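Local coordinates for protein thiamine pyrophosphokinase (Candida albicans, PDB 2G9Z) that catalyses the transfer of pyrophosphate from ATP to thiamine, making the cofactor thiamine pyrophosphate, and works as a magnesium-dependent enzyme, at residues A[47-52]-A[247-252]; A[275-280]-A[334-339]. One frame throughout, in Å; residues are numbered along the deposited sequence.

Interaction 1 of 2, residues A[47-52]-A[247-252]; sequences IQPFVY and IIFLLK
Pro49 rests its ring on a face of the Phe249 ring: CG lies 4.1 Å from the Phe249 ring centroid, 22° off the normal and shifted toward the rim, a CH-pi contact. Phe249 is turned there by a chi1 of 50°, which sets CG between its backbone N and carbonyl carbon and lays the ring against Pro49 and Ile47. Ile47 meets the same ring obliquely at the CD2-CE2 side with CG2 and CD1. Its CD1 then reaches on to Leu251 CD2 at 3.7 Å, where the two side chains run at about a right angle.

Ile247 holds the other end with two branches. CD1 comes within 3.4 Å of the carbonyl O of Pro49 and also touches Tyr52 CE1 at 4.0 Å, the two side chains lying alongside one another and running opposite ways. The shorter branch, CG2, goes to the Phe50 ring, 3.8 Å from CE1. A type I beta turn from Gln48 to Val51 carries Pro49 and Phe50, and Pro49 CB sits over the centre of the Phe50 ring.

No hydrogen bond spans this buried, apolar contact. Ile47 pairs through its backbone with strand 254-259 of one sheet, while strand 246-251 lies between strands 237-242 and 331-336 of the other, so the contact joins the two sheets.

Interaction 2 of 2, residues A[275-280]-A[334-339]; sequences TPTCGL and NIEIDV
The amide N of Glu336 gives the shortest polar bond here, 2.8 Å to the carbonyl O of Thr277 and nearly straight at 171°, although the donor is tilted 24° from the carbonyl plane. It belongs to an antiparallel pairing of strands 277-281 and 331-336 in the large mixed sheet. Further along, Gly279 and Asn334 form a hydrogen-bonded pair: Gly279 N donates to Asn334 O at 3.0 Å, in the carbonyl plane, and Asn334 N returns a bond to Gly279 O at 3.1 Å. Between these bonds lies the non-hydrogen-bonded pair Cys278 and Ile335, whose side chains share one face of the sheet and meet through Cys278 CB and Ile335 CG1, 4.1 Å apart.

On the other face Asn334 folds its amide over Gly279. With chi1 at 70° its CG sits between the backbone N and carbonyl carbon, bringing OD1 within 3.2 Å of Gly279 CA, a close fit beside a residue with no side chain. The angle is too poor for OD1 to be bonded to Gly279 N. The ND2 of the same amide is hydrogen-bonded to OD1 of Asp218 of the second subunit, tying this strand into the dimer.

Thr277 OG1 is hydrogen-bonded to Arg316, a residue of the ligand pocket, and Arg216 of the second subunit packs on both Thr277 and Glu336. Glu336 crosses Thr277 obliquely, its extended chain bringing carboxylate OE1 to 3.6 Å from Thr277 CB.

In the fold
Strands 246-251 and 331-336 are neighbours in one sheet, so interactions 1 and 2, with centres 11 Å apart, adjoin directly. A probable hydrogen bond runs from Ile335 N to Ile247 O at 2.9 Å, and Phe50 CZ packs on Ile335 CG2 at 3.7 Å. Ile337, just past the paired strand, also packs against Ile247 and Tyr52. The side chain of Thr277 in interaction 2 is about 4 Å from a bound thiamine pyrophosphate analogue and about 8 Å from a magnesium ion, whereas that of Leu251 in interaction 1 is about 12 Å from a bound analogue. Interaction 1 also lies nearer the chain centre, about 8 Å against about 15 Å, centre to centre.

Interaction 1 of 2, residues A[47-52]-A[247-252]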
# COMPACT_ATOMS: atom_id res chain seq x y z
N ILE A 47 -11.77 19.61 5.12
CA ILE A 47 -11.82 18.18 5.38
C ILE A 47 -11.86 17.92 6.88
O ILE A 47 -11.04 18.44 7.63
CB ILE A 47 -10.57 17.44 4.84
CG1 ILE A 47 -10.26 17.87 3.41
CG2 ILE A 47 -10.81 15.94 4.87
CD1 ILE A 47 -8.96 17.30 2.87
N GLN A 48 -12.82 17.11 7.32
CA GLN A 48 -12.97 16.75 8.73
C GLN A 48 -12.98 15.22 8.78
O GLN A 48 -14.03 14.60 8.93
CB GLN A 48 -14.28 17.29 9.28
CG GLN A 48 -14.33 18.80 9.33
CD GLN A 48 -15.71 19.31 9.69
OE1 GLN A 48 -16.63 19.26 8.87
NE2 GLN A 48 -15.87 19.79 10.91
N PRO A 49 -11.79 14.61 8.66
CA PRO A 49 -11.63 13.15 8.67
C PRO A 49 -12.12 12.40 9.91
O PRO A 49 -12.51 11.25 9.81
CB PRO A 49 -10.12 12.96 8.49
CG PRO A 49 -9.64 14.29 7.92
CD PRO A 49 -10.48 15.28 8.67
N PHE A 50 -12.10 13.06 11.06
CA PHE A 50 -12.46 12.39 12.30
C PHE A 50 -13.84 12.63 12.90
O PHE A 50 -14.07 12.32 14.07
CB PHE A 50 -11.38 12.70 13.34
CG PHE A 50 -9.99 12.49 12.82
CD1 PHE A 50 -9.49 11.20 12.65
CD2 PHE A 50 -9.21 13.57 12.44
CE1 PHE A 50 -8.23 10.99 12.10
CE2 PHE A 50 -7.94 13.37 11.89
CZ PHE A 50 -7.46 12.07 11.72
N VAL A 51 -14.75 13.17 12.11
CA VAL A 51 -16.10 13.42 12.60
C VAL A 51 -16.73 12.11 13.09
O VAL A 51 -17.58 12.12 13.98
CB VAL A 51 -17.00 14.01 11.50
CG1 VAL A 51 -18.43 14.13 12.01
CG2 VAL A 51 -16.48 15.36 11.08
N TYR A 52 -16.31 10.98 12.52
CA TYR A 52 -16.88 9.70 12.91
C TYR A 52 -16.42 9.20 14.28
O TYR A 52 -16.99 8.24 14.81
CB TYR A 52 -16.57 8.63 11.85
CG TYR A 52 -15.16 8.09 11.90
CD1 TYR A 52 -14.08 8.83 11.41
CD2 TYR A 52 -14.90 6.83 12.44
CE1 TYR A 52 -12.78 8.33 11.46
CE2 TYR A 52 -13.61 6.32 12.50
CZ TYR A 52 -12.55 7.07 12.01
OH TYR A 52 -11.28 6.55 12.07
N ILE A 247 -6.11 6.49 8.58
CA ILE A 247 -7.23 6.93 7.77
C ILE A 247 -6.55 7.55 6.55
O ILE A 247 -5.56 8.30 6.68
CB ILE A 247 -8.11 7.97 8.49
CG1 ILE A 247 -9.32 8.30 7.61
CG2 ILE A 247 -7.30 9.22 8.82
CD1 ILE A 247 -10.43 9.01 8.35
N ILE A 248 -7.06 7.22 5.37
CA ILE A 248 -6.48 7.69 4.12
C ILE A 248 -7.53 8.42 3.31
O ILE A 248 -8.65 7.94 3.15
CB ILE A 248 -5.93 6.48 3.33
CG1 ILE A 248 -4.97 5.70 4.23
CG2 ILE A 248 -5.25 6.94 2.05
CD1 ILE A 248 -4.51 4.38 3.66
N PHE A 249 -7.16 9.59 2.81
CA PHE A 249 -8.09 10.39 2.03
C PHE A 249 -7.35 11.23 1.02
O PHE A 249 -6.12 11.24 0.97
CB PHE A 249 -8.93 11.30 2.95
CG PHE A 249 -8.12 12.09 3.93
CD1 PHE A 249 -7.64 11.50 5.10
CD2 PHE A 249 -7.81 13.43 3.68
CE1 PHE A 249 -6.86 12.23 6.00
CE2 PHE A 249 -7.03 14.16 4.57
CZ PHE A 249 -6.55 13.56 5.73
N LEU A 250 -8.11 11.96 0.21
CA LEU A 250 -7.51 12.76 -0.83
C LEU A 250 -7.52 14.24 -0.53
O LEU A 250 -8.53 14.80 -0.10
CB LEU A 250 -8.23 12.48 -2.15
CG LEU A 250 -7.51 12.85 -3.46
CD1 LEU A 250 -6.28 11.97 -3.62
CD2 LEU A 250 -8.46 12.65 -4.64
N LEU A 251 -6.38 14.87 -0.74
CA LEU A 251 -6.26 16.31 -0.57
C LEU A 251 -6.56 16.77 -1.99
O LEU A 251 -6.08 16.18 -2.95
CB LEU A 251 -4.84 16.70 -0.16
CG LEU A 251 -4.42 16.29 1.25
CD1 LEU A 251 -2.96 16.67 1.47
CD2 LEU A 251 -5.31 16.99 2.27
N LYS A 252 -7.38 17.81 -2.14
CA LYS A 252 -7.74 18.28 -3.47
C LYS A 252 -6.89 19.44 -3.96
O LYS A 252 -6.49 20.30 -3.19
CB LYS A 252 -9.21 18.69 -3.50
CG LYS A 252 -10.19 17.60 -3.10
CD LYS A 252 -11.61 18.02 -3.47
CE LYS A 252 -12.61 16.90 -3.23
NZ LYS A 252 -13.88 17.16 -3.98

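Interaction 2 of 2, residues A[275-280]-A[334-339]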
# COMPACT_ATOMS: atom_id res chain seq x y z
N THR A 275 3.11 14.08 18.74
CA THR A 275 2.41 14.39 17.50
C THR A 275 1.99 13.18 16.67
O THR A 275 2.73 12.20 16.57
CB THR A 275 3.26 15.29 16.59
OG1 THR A 275 4.52 14.65 16.34
CG2 THR A 275 3.50 16.64 17.23
N PRO A 276 0.80 13.25 16.06
CA PRO A 276 0.28 12.16 15.22
C PRO A 276 1.12 12.10 13.94
O PRO A 276 1.54 13.14 13.43
CB PRO A 276 -1.15 12.59 14.93
CG PRO A 276 -1.50 13.47 16.10
CD PRO A 276 -0.24 14.26 16.29
N THR A 277 1.34 10.90 13.43
CA THR A 277 2.11 10.73 12.20
C THR A 277 1.22 10.84 10.96
O THR A 277 0.05 10.48 10.99
CB THR A 277 2.79 9.35 12.19
OG1 THR A 277 3.78 9.31 13.23
CG2 THR A 277 3.45 9.08 10.85
N CYS A 278 1.79 11.36 9.87
CA CYS A 278 1.03 11.49 8.63
C CYS A 278 1.97 11.46 7.43
O CYS A 278 3.19 11.52 7.58
CB CYS A 278 0.22 12.79 8.62
SG CYS A 278 1.22 14.29 8.61
N GLY A 279 1.38 11.37 6.24
CA GLY A 279 2.18 11.34 5.04
C GLY A 279 1.42 11.91 3.87
O GLY A 279 0.20 11.94 3.87
N LEU A 280 2.16 12.40 2.87
CA LEU A 280 1.55 12.97 1.67
C LEU A 280 2.13 12.11 0.56
O LEU A 280 3.32 12.14 0.30
CB LEU A 280 1.95 14.44 1.51
CG LEU A 280 1.31 15.35 2.56
CD1 LEU A 280 1.99 15.17 3.91
CD2 LEU A 280 1.41 16.80 2.11
N ASN A 334 -2.37 10.27 4.46
CA ASN A 334 -2.74 9.29 5.46
C ASN A 334 -2.39 9.90 6.80
O ASN A 334 -1.39 10.61 6.92
CB ASN A 334 -1.97 7.97 5.28
CG ASN A 334 -0.49 8.10 5.63
OD1 ASN A 334 0.25 8.82 4.97
ND2 ASN A 334 -0.07 7.39 6.67
N ILE A 335 -3.22 9.64 7.79
CA ILE A 335 -2.98 10.12 9.14
C ILE A 335 -3.10 8.90 10.03
O ILE A 335 -4.11 8.20 9.99
CB ILE A 335 -4.02 11.17 9.58
CG1 ILE A 335 -3.88 12.43 8.72
CG2 ILE A 335 -3.82 11.50 11.06
CD1 ILE A 335 -4.87 13.54 9.09
N GLU A 336 -2.07 8.64 10.83
CA GLU A 336 -2.09 7.50 11.72
C GLU A 336 -3.16 7.69 12.79
O GLU A 336 -3.37 8.79 13.30
CB GLU A 336 -0.72 7.32 12.37
CG GLU A 336 -0.64 6.14 13.33
CD GLU A 336 0.78 5.71 13.62
OE1 GLU A 336 1.58 6.56 14.08
OE2 GLU A 336 1.11 4.53 13.38
N ILE A 337 -3.84 6.60 13.12
CA ILE A 337 -4.87 6.63 14.14
C ILE A 337 -4.58 5.56 15.18
O ILE A 337 -4.09 4.48 14.86
CB ILE A 337 -6.28 6.34 13.56
CG1 ILE A 337 -6.68 7.44 12.58
CG2 ILE A 337 -7.30 6.26 14.69
CD1 ILE A 337 -8.03 7.21 11.94
N ASP A 338 -4.87 5.88 16.43
CA ASP A 338 -4.67 4.95 17.53
C ASP A 338 -5.64 5.35 18.64
O ASP A 338 -5.24 5.97 19.63
CB ASP A 338 -3.23 4.99 18.04
CG ASP A 338 -2.93 3.88 19.03
OD1 ASP A 338 -3.01 2.70 18.64
OD2 ASP A 338 -2.63 4.20 20.21
N VAL A 339 -6.91 5.01 18.44
CA VAL A 339 -7.95 5.34 19.40
C VAL A 339 -8.09 4.22 20.44
O VAL A 339 -9.21 3.72 20.67
CB VAL A 339 -9.31 5.57 18.67
CG1 VAL A 339 -9.73 4.31 17.93
CG2 VAL A 339 -10.38 6.01 19.67